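Local atomic coordinates of uncharacterized protein (Uncultured organism, PDB entry 5IBZ), a protein that belongs to the cyclase family, binds acetylphosphate and may have arylformamidase activity. Residues Ala10-Trp23 against Leu265-Val277. Sequence-based numbering, arbitrary orientation.
Sequences ALHPHEKLNNWGKW and LPVHGNLLRDLGV. With UVW (acetylphosphate), chain F.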
loop_
_atom_site.group_PDB
_atom_site.type_symbol
_atom_site.label_atom_id
_atom_site.label_comp_id
_atom_site.label_asym_id
_atom_site.label_seq_id
_atom_site.Cartn_x
_atom_site.Cartn_y
_atom_site.Cartn_z
ATOM N N ALA B 10 -9.766 -27.002 25.033
ATOM C CA ALA B 10 -8.717 -27.893 25.509
ATOM C C ALA B 10 -7.534 -27.869 24.555
ATOM O O ALA B 10 -7.642 -28.297 23.404
ATOM C CB ALA B 10 -9.239 -29.318 25.664
ATOM N N LEU B 11 -6.413 -27.345 25.041
ATOM C CA LEU B 11 -5.140 -27.449 24.337
ATOM C C LEU B 11 -4.583 -28.843 24.596
ATOM O O LEU B 11 -4.436 -29.254 25.753
ATOM C CB LEU B 11 -4.162 -26.372 24.821
ATOM C CG LEU B 11 -2.787 -26.333 24.135
ATOM C CD1 LEU B 11 -2.895 -25.692 22.757
ATOM C CD2 LEU B 11 -1.769 -25.596 25.004
ATOM N N HIS B 12 -4.302 -29.583 23.530
ATOM C CA HIS B 12 -3.733 -30.920 23.678
ATOM C C HIS B 12 -2.264 -30.815 24.070
ATOM O O HIS B 12 -1.506 -30.073 23.440
ATOM C CB HIS B 12 -3.899 -31.723 22.386
ATOM C CG HIS B 12 -5.333 -31.998 22.057
ATOM N ND1 HIS B 12 -6.047 -33.022 22.644
ATOM C CD2 HIS B 12 -6.202 -31.346 21.245
ATOM C CE1 HIS B 12 -7.289 -33.004 22.191
ATOM N NE2 HIS B 12 -7.409 -31.998 21.339
ATOM N N PRO B 13 -1.859 -31.540 25.129
ATOM C CA PRO B 13 -0.455 -31.409 25.522
ATOM C C PRO B 13 0.490 -31.809 24.402
ATOM O O PRO B 13 0.333 -32.858 23.783
ATOM C CB PRO B 13 -0.328 -32.364 26.712
ATOM C CG PRO B 13 -1.716 -32.504 27.246
ATOM C CD PRO B 13 -2.615 -32.406 26.056
ATOM N N HIS B 14 1.467 -30.950 24.154
ATOM C CA HIS B 14 2.461 -31.192 23.132
ATOM C C HIS B 14 3.049 -32.595 23.188
ATOM O O HIS B 14 3.144 -33.261 22.168
ATOM C CB HIS B 14 3.602 -30.185 23.249
ATOM C CG HIS B 14 4.698 -30.421 22.261
ATOM N ND1 HIS B 14 5.817 -31.173 22.552
ATOM C CD2 HIS B 14 4.830 -30.031 20.974
ATOM C CE1 HIS B 14 6.599 -31.220 21.490
ATOM N NE2 HIS B 14 6.022 -30.533 20.519
ATOM N N GLU B 15 3.444 -33.041 24.373
ATOM C CA GLU B 15 4.210 -34.284 24.480
ATOM C C GLU B 15 3.359 -35.487 24.084
ATOM O O GLU B 15 3.876 -36.480 23.576
ATOM C CB GLU B 15 4.766 -34.462 25.900
ATOM C CG GLU B 15 5.770 -33.374 26.319
ATOM C CD GLU B 15 6.883 -33.160 25.304
ATOM O OE1 GLU B 15 7.290 -34.144 24.646
ATOM O OE2 GLU B 15 7.348 -32.006 25.161
ATOM N N LYS B 16 2.052 -35.394 24.300
ATOM C CA LYS B 16 1.160 -36.482 23.911
ATOM C C LYS B 16 0.833 -36.445 22.416
ATOM O O LYS B 16 0.528 -37.486 21.826
ATOM C CB LYS B 16 -0.142 -36.428 24.722
ATOM N N LEU B 17 0.896 -35.264 21.797
ATOM C CA LEU B 17 0.409 -35.127 20.426
ATOM C C LEU B 17 1.154 -34.085 19.604
ATOM O O LEU B 17 0.766 -32.918 19.547
ATOM C CB LEU B 17 -1.082 -34.779 20.444
ATOM C CG LEU B 17 -1.819 -34.856 19.110
ATOM C CD1 LEU B 17 -1.913 -36.281 18.620
ATOM C CD2 LEU B 17 -3.197 -34.262 19.288
ATOM N N ASN B 18 2.212 -34.515 18.937
ATOM C CA ASN B 18 2.947 -33.610 18.062
ATOM C C ASN B 18 3.675 -34.384 16.974
ATOM O O ASN B 18 3.875 -35.616 17.089
ATOM C CB ASN B 18 3.937 -32.754 18.860
ATOM C CG ASN B 18 5.131 -33.531 19.329
ATOM O OD1 ASN B 18 6.044 -33.797 18.552
ATOM N ND2 ASN B 18 5.137 -33.912 20.610
ATOM N N ASN B 19 4.035 -33.671 15.915
ATOM C CA ASN B 19 4.836 -34.230 14.845
ATOM C C ASN B 19 6.275 -33.711 14.811
ATOM O O ASN B 19 6.951 -33.840 13.797
ATOM C CB ASN B 19 4.170 -33.945 13.496
ATOM C CG ASN B 19 2.937 -34.759 13.275
ATOM O OD1 ASN B 19 2.866 -35.924 13.679
ATOM N ND2 ASN B 19 1.947 -34.163 12.601
ATOM N N TRP B 20 6.764 -33.144 15.906
ATOM C CA TRP B 20 8.142 -32.676 15.927
ATOM C C TRP B 20 9.085 -33.853 15.699
ATOM O O TRP B 20 8.929 -34.904 16.313
ATOM C CB TRP B 20 8.476 -31.988 17.244
ATOM C CG TRP B 20 7.755 -30.683 17.468
ATOM C CD1 TRP B 20 6.573 -30.263 16.895
ATOM C CD2 TRP B 20 8.180 -29.627 18.326
ATOM N NE1 TRP B 20 6.243 -29.009 17.370
ATOM C CE2 TRP B 20 7.217 -28.598 18.248
ATOM C CE3 TRP B 20 9.283 -29.453 19.162
ATOM C CZ2 TRP B 20 7.341 -27.407 18.976
ATOM C CZ3 TRP B 20 9.397 -28.279 19.881
ATOM C CH2 TRP B 20 8.440 -27.275 19.786
ATOM N N GLY B 21 10.041 -33.663 14.792
ATOM C CA GLY B 21 10.979 -34.697 14.431
ATOM C C GLY B 21 10.477 -35.774 13.473
ATOM O O GLY B 21 11.283 -36.582 13.004
ATOM N N LYS B 22 9.179 -35.812 13.189
ATOM C CA LYS B 22 8.623 -36.856 12.311
ATOM C C LYS B 22 9.317 -36.874 10.960
ATOM O O LYS B 22 9.528 -37.942 10.357
ATOM C CB LYS B 22 7.115 -36.652 12.101
ATOM C CG LYS B 22 6.481 -37.667 11.143
ATOM C CD LYS B 22 4.964 -37.625 11.194
ATOM C CE LYS B 22 4.423 -38.489 12.320
ATOM N NZ LYS B 22 2.922 -38.387 12.454
ATOM N N TRP B 23 9.635 -35.682 10.475
ATOM C CA TRP B 23 10.286 -35.512 9.182
ATOM C C TRP B 23 11.682 -34.929 9.350
ATOM O O TRP B 23 12.224 -34.299 8.434
ATOM C CB TRP B 23 9.428 -34.627 8.278
ATOM C CG TRP B 23 8.034 -35.157 8.096
ATOM C CD1 TRP B 23 7.649 -36.202 7.310
ATOM C CD2 TRP B 23 6.838 -34.653 8.702
ATOM N NE1 TRP B 23 6.299 -36.395 7.399
ATOM C CE2 TRP B 23 5.771 -35.450 8.245
ATOM C CE3 TRP B 23 6.563 -33.601 9.594
ATOM C CZ2 TRP B 23 4.452 -35.224 8.631
ATOM C CZ3 TRP B 23 5.263 -33.403 9.990
ATOM C CH2 TRP B 23 4.225 -34.199 9.508
ATOM N N LEU B 265 -7.948 -20.146 21.745
ATOM C CA LEU B 265 -7.697 -20.676 20.399
ATOM C C LEU B 265 -6.726 -21.849 20.358
ATOM O O LEU B 265 -5.732 -21.832 19.600
ATOM C CB LEU B 265 -7.172 -19.576 19.498
ATOM C CG LEU B 265 -8.064 -18.370 19.247
ATOM C CD1 LEU B 265 -7.380 -17.444 18.250
ATOM C CD2 LEU B 265 -9.439 -18.792 18.740
ATOM N N PRO B 266 -7.033 -22.892 21.135
ATOM C CA PRO B 266 -6.153 -24.045 21.244
ATOM C C PRO B 266 -5.953 -24.762 19.908
ATOM O O PRO B 266 -4.867 -25.303 19.694
ATOM C CB PRO B 266 -6.873 -24.938 22.253
ATOM C CG PRO B 266 -8.308 -24.516 22.196
ATOM C CD PRO B 266 -8.258 -23.053 21.949
ATOM N N VAL B 267 -6.952 -24.767 19.023
ATOM C CA VAL B 267 -6.808 -25.514 17.762
ATOM C C VAL B 267 -5.724 -24.883 16.879
ATOM O O VAL B 267 -4.936 -25.593 16.257
ATOM C CB VAL B 267 -8.144 -25.606 16.993
ATOM C CG1 VAL B 267 -7.957 -26.309 15.652
ATOM C CG2 VAL B 267 -9.191 -26.333 17.848
ATOM N N HIS B 268 -5.678 -23.554 16.807
ATOM C CA HIS B 268 -4.609 -22.879 16.074
ATOM C C HIS B 268 -3.240 -23.336 16.552
ATOM O O HIS B 268 -2.358 -23.682 15.764
ATOM C CB HIS B 268 -4.690 -21.370 16.265
ATOM C CG HIS B 268 -5.618 -20.696 15.317
ATOM N ND1 HIS B 268 -6.984 -20.711 15.485
ATOM C CD2 HIS B 268 -5.381 -19.992 14.188
ATOM C CE1 HIS B 268 -7.548 -20.041 14.499
ATOM N NE2 HIS B 268 -6.598 -19.594 13.697
ATOM N N GLY B 269 -3.069 -23.317 17.860
ATOM C CA GLY B 269 -1.807 -23.693 18.462
ATOM C C GLY B 269 -1.459 -25.136 18.184
ATOM O O GLY B 269 -0.330 -25.456 17.788
ATOM N N ASN B 270 -2.416 -26.032 18.405
ATOM C CA ASN B 270 -2.152 -27.451 18.214
ATOM C C ASN B 270 -1.886 -27.765 16.739
ATOM O O ASN B 270 -0.973 -28.518 16.430
ATOM C CB ASN B 270 -3.317 -28.310 18.719
ATOM C CG ASN B 270 -3.441 -28.328 20.243
ATOM O OD1 ASN B 270 -4.538 -28.482 20.770
ATOM N ND2 ASN B 270 -2.331 -28.201 20.942
ATOM N N LEU B 271 -2.678 -27.204 15.818
ATOM C CA LEU B 271 -2.449 -27.532 14.417
ATOM C C LEU B 271 -1.136 -26.961 13.898
ATOM O O LEU B 271 -0.313 -27.680 13.332
ATOM C CB LEU B 271 -3.589 -27.041 13.539
ATOM C CG LEU B 271 -4.917 -27.775 13.726
ATOM C CD1 LEU B 271 -5.928 -27.251 12.699
ATOM C CD2 LEU B 271 -4.808 -29.280 13.649
ATOM N N LEU B 272 -0.925 -25.663 14.083
ATOM C CA LEU B 272 0.258 -25.031 13.492
ATOM C C LEU B 272 1.559 -25.430 14.170
ATOM O O LEU B 272 2.487 -25.884 13.507
ATOM C CB LEU B 272 0.105 -23.515 13.531
ATOM C CG LEU B 272 -1.054 -23.003 12.651
ATOM C CD1 LEU B 272 -1.285 -21.537 12.926
ATOM C CD2 LEU B 272 -0.852 -23.234 11.167
ATOM N N ARG B 273 1.617 -25.276 15.487
ATOM C CA ARG B 273 2.832 -25.599 16.230
ATOM C C ARG B 273 3.049 -27.087 16.469
ATOM O O ARG B 273 4.139 -27.594 16.218
ATOM C CB ARG B 273 2.839 -24.879 17.577
ATOM C CG ARG B 273 4.019 -25.247 18.446
ATOM C CD ARG B 273 3.829 -24.707 19.814
ATOM N NE ARG B 273 5.007 -24.821 20.649
ATOM C CZ ARG B 273 5.267 -25.813 21.486
ATOM N NH1 ARG B 273 4.451 -26.859 21.576
ATOM N NH2 ARG B 273 6.369 -25.774 22.234
ATOM N N ASP B 274 2.050 -27.784 16.996
ATOM C CA ASP B 274 2.296 -29.147 17.428
ATOM C C ASP B 274 2.310 -30.123 16.237
ATOM O O ASP B 274 3.198 -30.979 16.157
ATOM C CB ASP B 274 1.253 -29.563 18.473
ATOM C CG ASP B 274 1.338 -28.740 19.751
ATOM O OD1 ASP B 274 2.447 -28.311 20.102
ATOM O OD2 ASP B 274 0.296 -28.524 20.405
ATOM N N LEU B 275 1.330 -30.025 15.338
ATOM C CA LEU B 275 1.236 -30.962 14.204
ATOM C C LEU B 275 1.902 -30.496 12.907
ATOM O O LEU B 275 2.198 -31.318 12.023
ATOM C CB LEU B 275 -0.236 -31.265 13.899
ATOM C CG LEU B 275 -1.087 -31.844 15.028
ATOM C CD1 LEU B 275 -2.451 -32.264 14.472
ATOM C CD2 LEU B 275 -0.403 -32.998 15.717
ATOM N N GLY B 276 2.121 -29.192 12.769
ATOM C CA GLY B 276 2.622 -28.655 11.520
ATOM C C GLY B 276 1.607 -28.810 10.389
ATOM O O GLY B 276 1.968 -28.976 9.220
ATOM N N VAL B 277 0.327 -28.721 10.735
ATOM C CA VAL B 277 -0.779 -28.800 9.772
ATOM C C VAL B 277 -1.236 -27.388 9.394
ATOM O O VAL B 277 -1.448 -26.555 10.260
ATOM C CB VAL B 277 -1.927 -29.627 10.378
ATOM C CG1 VAL B 277 -3.208 -29.510 9.550
ATOM C CG2 VAL B 277 -1.511 -31.105 10.495
HETATM C C1 UVW F . -7.581 -14.623 13.930
HETATM O O1 UVW F . -7.008 -13.697 13.465
HETATM C C1M UVW F . -8.414 -14.449 15.197
HETATM O O2 UVW F . -7.515 -15.887 13.336
HETATM P P UVW F . -6.539 -16.238 12.061
HETATM O O1P UVW F . -5.140 -15.712 12.283
HETATM O O2P UVW F . -6.534 -17.746 11.953
HETATM O O3P UVW F . -7.069 -15.651 10.778
HETATM O O HOH W 1 -7.079 -28.066 20.469
HETATM O O HOH W 2 -1.507 -31.104 20.003
#
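Leu-275 turns CD2 to CG of Leu-17 and Asn-270 meets His-12 where helix 266-275 packs against the N-terminal segment 10-23, an irregular segment, helical in phi/psi at 14-16, with a type II beta turn from Asn-19 to Lys-22. Leu-275, Asp-274 and Asn-270 bury the largest areas. The last turn of the helix, 270-275, is a wider pi-type turn, and its final carbonyls are taken by the loop. Asn-19 N donates to Asp-274 O at 2.8 Å, and the amide of Asn-19 gives ND2 to a lone pair of Leu-275 O at 2.9 Å, nearly straight at 170°. Trp-20 NE1 reaches Arg-273 O in the plane of its ring, 2.8 Å away, while its CZ2 lies 3.6 Å from Arg-273 CZ over a face of the guanidinium. An alanine in place of Trp-20 would probably leave Arg-273 O without its indole donor and that guanidinium face less covered. Arg-273 NH1 pairs with Asp-274 OD1 in a salt bridge, and the ring edge of His-14 puts CD2 3.1 Å from Asp-274 OD1; Tyr-122 adds a cation-pi contact to the arginine. Near the N-terminal end of this helix, the side chain of His-268 leads away from segment 10-23 and donates NE2 to acetylphosphate O2P. Asn-270 CG sits anti to its carbonyl carbon (chi1 -71°), which brings the amide to the loop backbone: ND2, held by Asp-274 OD2 of the same helix at 2.7 Å, makes only a weak bond to His-12 O, whereas OD1 accepts His-12 N at 3.0 Å, 171° at the hydrogen.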